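Local atomic coordinates of effector protein HopAB2 (Pseudomonas syringae pv. tomato, PDB entry 3TL8), a protein that suppresses programmed cell death and immunity in susceptible plants as a bacterial virulence factor, yet elicits a hypersensitive response in tomato carrying the Pto and Prf resistance proteins. Residues Asp28-Ala31 against Met32-Arg35; Ala60-Arg63 against His64-Arg68. One frame throughout, in Å; residues are numbered along the deposited sequence.

Contact 1 of 2, residues Asp28-Ala31 against Met32-Arg35; sequences DRAA and MRNR
Ala30 O receives the backbone N of Asn34 at 2.7 Å, the shortest of four successive i to i+4 bonds that make up the first turns of helix 29-49 in the BAK1-binding domain. Flanking it, Asp28 O takes Met32 N, Arg29 O takes Arg33 N and Ala31 O takes Arg35 N. Asp28 is the N-cap: its OD1 accepts a weak bond from Ala30 N, the two atoms 3.1 Å apart. A carboxylate suits this place, since it meets an amide of the first turn that has no preceding helical carbonyl, and its charge would probably be stabilised by the positive end of the helix dipole.

Arg33 folds back over this turn. It leaves with CG anti to its backbone N (chi1 173°) and bends at chi3, which carries the guanidinium back toward the helix start, one face over Arg29 O. Its NH1 lies 3.3 Å from Ala30 CA and close to Ala30 CB, so the flat group rests on the small residue. Its NH2 meets the aliphatic part of Arg29, 3.6 Å from CD, while the two guanidinium planes are only 27° apart. Arg29 NH1 and Arg33 NH2 each hydrogen-bond a modified side chain on the chain of the other protein, which is consistent with the two positive groups lying so near each other. Met32, buried, packs against a polar side chain of that same partner chain. Its first torsion places CG beside the backbone N, and CG consequently rests 3.4 Å from Asp28 O.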
loop_
_atom_site.group_PDB
_atom_site.type_symbol
_atom_site.label_atom_id
_atom_site.label_comp_id
_atom_site.label_asym_id
_atom_site.label_seq_id
_atom_site.Cartn_x
_atom_site.Cartn_y
_atom_site.Cartn_z
ATOM N N ASP B 28 -8.158 -15.861 13.774
ATOM C CA ASP B 28 -8.492 -14.860 14.776
ATOM C C ASP B 28 -7.550 -13.672 14.698
ATOM O O ASP B 28 -6.378 -13.767 15.046
ATOM C CB ASP B 28 -8.482 -15.458 16.180
ATOM C CG ASP B 28 -9.240 -14.597 17.181
ATOM O OD1 ASP B 28 -9.412 -13.386 16.917
ATOM O OD2 ASP B 28 -9.668 -15.131 18.226
ATOM N N ARG B 29 -8.080 -12.548 14.236
ATOM C CA ARG B 29 -7.294 -11.340 14.056
ATOM C C ARG B 29 -6.806 -10.806 15.402
ATOM O O ARG B 29 -5.676 -10.333 15.507
ATOM C CB ARG B 29 -8.130 -10.295 13.323
ATOM C CG ARG B 29 -7.483 -8.949 13.144
ATOM C CD ARG B 29 -8.499 -7.964 12.608
ATOM N NE ARG B 29 -9.036 -8.403 11.323
ATOM C CZ ARG B 29 -8.470 -8.125 10.157
ATOM N NH1 ARG B 29 -7.359 -7.409 10.130
ATOM N NH2 ARG B 29 -9.003 -8.565 9.025
ATOM N N ALA B 30 -7.644 -10.894 16.433
ATOM C CA ALA B 30 -7.244 -10.429 17.765
ATOM C C ALA B 30 -6.081 -11.247 18.334
ATOM O O ALA B 30 -5.095 -10.692 18.822
ATOM C CB ALA B 30 -8.416 -10.444 18.721
ATOM N N ALA B 31 -6.191 -12.567 18.258
ATOM C CA ALA B 31 -5.114 -13.427 18.735
ATOM C C ALA B 31 -3.811 -13.076 18.045
ATOM O O ALA B 31 -2.779 -12.932 18.700
ATOM C CB ALA B 31 -5.455 -14.896 18.515
ATOM N N MET B 32 -3.862 -12.930 16.723
ATOM C CA MET B 32 -2.662 -12.662 15.939
ATOM C C MET B 32 -2.017 -11.381 16.424
ATOM O O MET B 32 -0.794 -11.278 16.543
ATOM C CB MET B 32 -3.007 -12.518 14.458
ATOM C CG MET B 32 -3.205 -13.829 13.724
ATOM S SD MET B 32 -3.622 -13.588 11.982
ATOM C CE MET B 32 -2.021 -13.188 11.273
ATOM N N ARG B 33 -2.875 -10.406 16.680
ATOM C CA ARG B 33 -2.481 -9.076 17.100
ATOM C C ARG B 33 -1.927 -9.133 18.521
ATOM O O ARG B 33 -0.966 -8.448 18.858
ATOM C CB ARG B 33 -3.716 -8.184 17.045
ATOM C CG ARG B 33 -3.559 -6.804 17.606
ATOM C CD ARG B 33 -4.940 -6.243 17.981
ATOM N NE ARG B 33 -5.888 -6.162 16.856
ATOM C CZ ARG B 33 -7.148 -6.595 16.909
ATOM N NH1 ARG B 33 -7.610 -7.147 18.025
ATOM N NH2 ARG B 33 -7.954 -6.475 15.858
ATOM N N ASN B 34 -2.549 -9.955 19.354
ATOM C CA ASN B 34 -2.106 -10.102 20.725
ATOM C C ASN B 34 -0.710 -10.713 20.782
ATOM O O ASN B 34 0.138 -10.278 21.551
ATOM C CB ASN B 34 -3.110 -10.939 21.526
ATOM C CG ASN B 34 -4.376 -10.172 21.848
ATOM O OD1 ASN B 34 -4.364 -8.943 21.911
ATOM N ND2 ASN B 34 -5.473 -10.889 22.059
ATOM N N ARG B 35 -0.480 -11.712 19.937
ATOM C CA ARG B 35 0.783 -12.429 19.917
ATOM C C ARG B 35 1.918 -11.512 19.508
ATOM O O ARG B 35 2.997 -11.547 20.097
ATOM C CB ARG B 35 0.696 -13.633 18.980
ATOM C CG ARG B 35 1.878 -14.577 19.055
ATOM C CD ARG B 35 1.568 -15.892 18.353
ATOM N NE ARG B 35 1.134 -15.684 16.973
ATOM C CZ ARG B 35 -0.119 -15.830 16.544
ATOM N NH1 ARG B 35 -1.077 -16.207 17.383
ATOM N NH2 ARG B 35 -0.414 -15.607 15.270
#

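Contact 2 of 2, residues Ala60-Arg63 against His64-Arg68; sequences ALER and HVMQR
His64, Arg63 and Glu62 carry most of this contact, which forms the last turn of helix 54-65 and the chain's exit from it. His64 begins it with a weak backbone bond from its N to Ala60 O at 3.1 Å, and its CB lies against that same oxygen. The side chain leaves trans to the backbone N (chi1 -178°), which turns the imidazole off the helix toward the protein interior, where Ser87 and Ile88 pack on it and ND1 hydrogen-bonds Leu69 O. A histidine fits here because it can fill a buried site and still tie down a carbonyl of the chain that follows.

Arg63 serves mainly through its backbone: its O takes a weak, bent bond from Gln67 N at 3.3 Å, and Gln67 CB sits close to the same oxygen. Its backbone also hydrogen-bonds Leu69, which its side chain touches as it runs out in extended form, as suits an exposed position.

Glu62 forms the side-chain pair of the contact with Met66, one turn on. The two chains meet at an angle in van der Waals contact, Met66 SD lying 3.6 Å from Glu62 CG and CE 3.4 Å from Glu62 OE2. Beneath them Met66 N gives Glu62 O a sound bond of 3.1 Å, straight at 164°, and Leu61 O takes Val65 N. At Arg68 a positive phi turns the chain off the helix.

The weak Gln67-Arg63 bond implies a fraying helix end, its exit held largely by hydrogen bonds beyond the turn: His64 to Leu69 O, Arg68 to Leu90 O, and Gln67 and Arg68 to the other protein's chain.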
loop_
_atom_site.group_PDB
_atom_site.type_symbol
_atom_site.label_atom_id
_atom_site.label_comp_id
_atom_site.label_asym_id
_atom_site.label_seq_id
_atom_site.Cartn_x
_atom_site.Cartn_y
_atom_site.Cartn_z
ATOM N N ALA B 60 16.486 4.696 15.280
ATOM C CA ALA B 60 16.881 3.731 14.259
ATOM C C ALA B 60 15.652 3.029 13.690
ATOM O O ALA B 60 15.590 2.728 12.495
ATOM C CB ALA B 60 17.858 2.720 14.823
ATOM N N LEU B 61 14.682 2.771 14.562
ATOM C CA LEU B 61 13.443 2.113 14.175
ATOM C C LEU B 61 12.516 3.030 13.387
ATOM O O LEU B 61 11.872 2.600 12.436
ATOM C CB LEU B 61 12.716 1.587 15.409
ATOM C CG LEU B 61 12.952 0.112 15.689
ATOM C CD1 LEU B 61 12.018 -0.363 16.784
ATOM C CD2 LEU B 61 12.735 -0.675 14.415
ATOM N N GLU B 62 12.439 4.290 13.799
ATOM C CA GLU B 62 11.594 5.250 13.115
ATOM C C GLU B 62 12.139 5.502 11.715
ATOM O O GLU B 62 11.408 5.442 10.730
ATOM C CB GLU B 62 11.515 6.561 13.897
ATOM C CG GLU B 62 10.580 7.580 13.264
ATOM C CD GLU B 62 10.626 8.936 13.945
ATOM O OE1 GLU B 62 11.487 9.134 14.834
ATOM O OE2 GLU B 62 9.800 9.804 13.584
ATOM N N ARG B 63 13.431 5.774 11.629
ATOM C CA ARG B 63 14.045 6.066 10.348
ATOM C C ARG B 63 14.064 4.858 9.425
ATOM O O ARG B 63 14.107 5.010 8.206
ATOM C CB ARG B 63 15.447 6.623 10.552
ATOM C CG ARG B 63 15.428 7.971 11.235
ATOM C CD ARG B 63 16.816 8.561 11.379
ATOM N NE ARG B 63 16.743 9.953 11.809
ATOM C CZ ARG B 63 17.794 10.684 12.160
ATOM N NH1 ARG B 63 19.010 10.153 12.137
ATOM N NH2 ARG B 63 17.628 11.945 12.537
ATOM N N HIS B 64 14.023 3.659 9.997
ATOM C CA HIS B 64 14.008 2.451 9.179
ATOM C C HIS B 64 12.624 2.197 8.594
ATOM O O HIS B 64 12.481 1.909 7.406
ATOM C CB HIS B 64 14.471 1.227 9.976
ATOM C CG HIS B 64 14.512 -0.035 9.167
ATOM N ND1 HIS B 64 15.399 -0.224 8.128
ATOM C CD2 HIS B 64 13.766 -1.164 9.232
ATOM C CE1 HIS B 64 15.201 -1.416 7.593
ATOM N NE2 HIS B 64 14.216 -2.007 8.244
ATOM N N VAL B 65 11.610 2.312 9.444
ATOM C CA VAL B 65 10.241 1.999 9.067
ATOM C C VAL B 65 9.609 3.025 8.122
ATOM O O VAL B 65 8.808 2.665 7.261
ATOM C CB VAL B 65 9.357 1.813 10.311
ATOM C CG1 VAL B 65 7.912 1.831 9.922
ATOM C CG2 VAL B 65 9.698 0.506 11.017
ATOM N N MET B 66 9.961 4.297 8.277
ATOM C CA MET B 66 9.474 5.327 7.360
ATOM C C MET B 66 10.327 5.369 6.098
ATOM O O MET B 66 9.875 5.000 5.012
ATOM C CB MET B 66 9.492 6.708 8.025
ATOM C CG MET B 66 8.556 6.861 9.212
ATOM S SD MET B 66 8.914 8.338 10.189
ATOM C CE MET B 66 7.627 8.247 11.437
ATOM N N GLN B 67 11.569 5.814 6.274
ATOM C CA GLN B 67 12.496 6.103 5.183
ATOM C C GLN B 67 13.218 4.865 4.630
ATOM O O GLN B 67 14.059 4.982 3.737
ATOM C CB GLN B 67 13.530 7.124 5.670
ATOM C CG GLN B 67 14.316 7.830 4.578
ATOM C CD GLN B 67 13.705 9.165 4.181
ATOM O OE1 GLN B 67 12.507 9.397 4.362
ATOM N NE2 GLN B 67 14.533 10.056 3.643
ATOM N N ARG B 68 12.902 3.687 5.165
ATOM C CA ARG B 68 13.593 2.453 4.782
ATOM C C ARG B 68 15.107 2.587 4.937
ATOM O O ARG B 68 15.874 1.912 4.248
ATOM C CB ARG B 68 13.240 2.043 3.351
ATOM C CG ARG B 68 11.850 1.459 3.189
ATOM C CD ARG B 68 11.570 1.123 1.733
ATOM N NE ARG B 68 10.237 0.564 1.519
ATOM C CZ ARG B 68 9.969 -0.739 1.478
ATOM N NH1 ARG B 68 10.944 -1.627 1.640
ATOM N NH2 ARG B 68 8.724 -1.154 1.276
#

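Overall arrangement
From the N terminus the chain meets contact 1 first, at the start of helix 29-49, and contact 2 later, where helix 54-65 ends. Each lies within one continuous run of residues, so neither closes a long loop; they stand in series and neither nest nor cross. Their centres are 25 Å apart, on opposite sides of the chain's centre, with nearest atoms about 15 Å apart. Contact 1 is at the surface, whereas contact 2 is partly buried: Leu61 and Val65 join its turn to helix 98-109. Both nevertheless reach the chain of the other protein, which links two separate parts of the BAK1-binding domain to one partner.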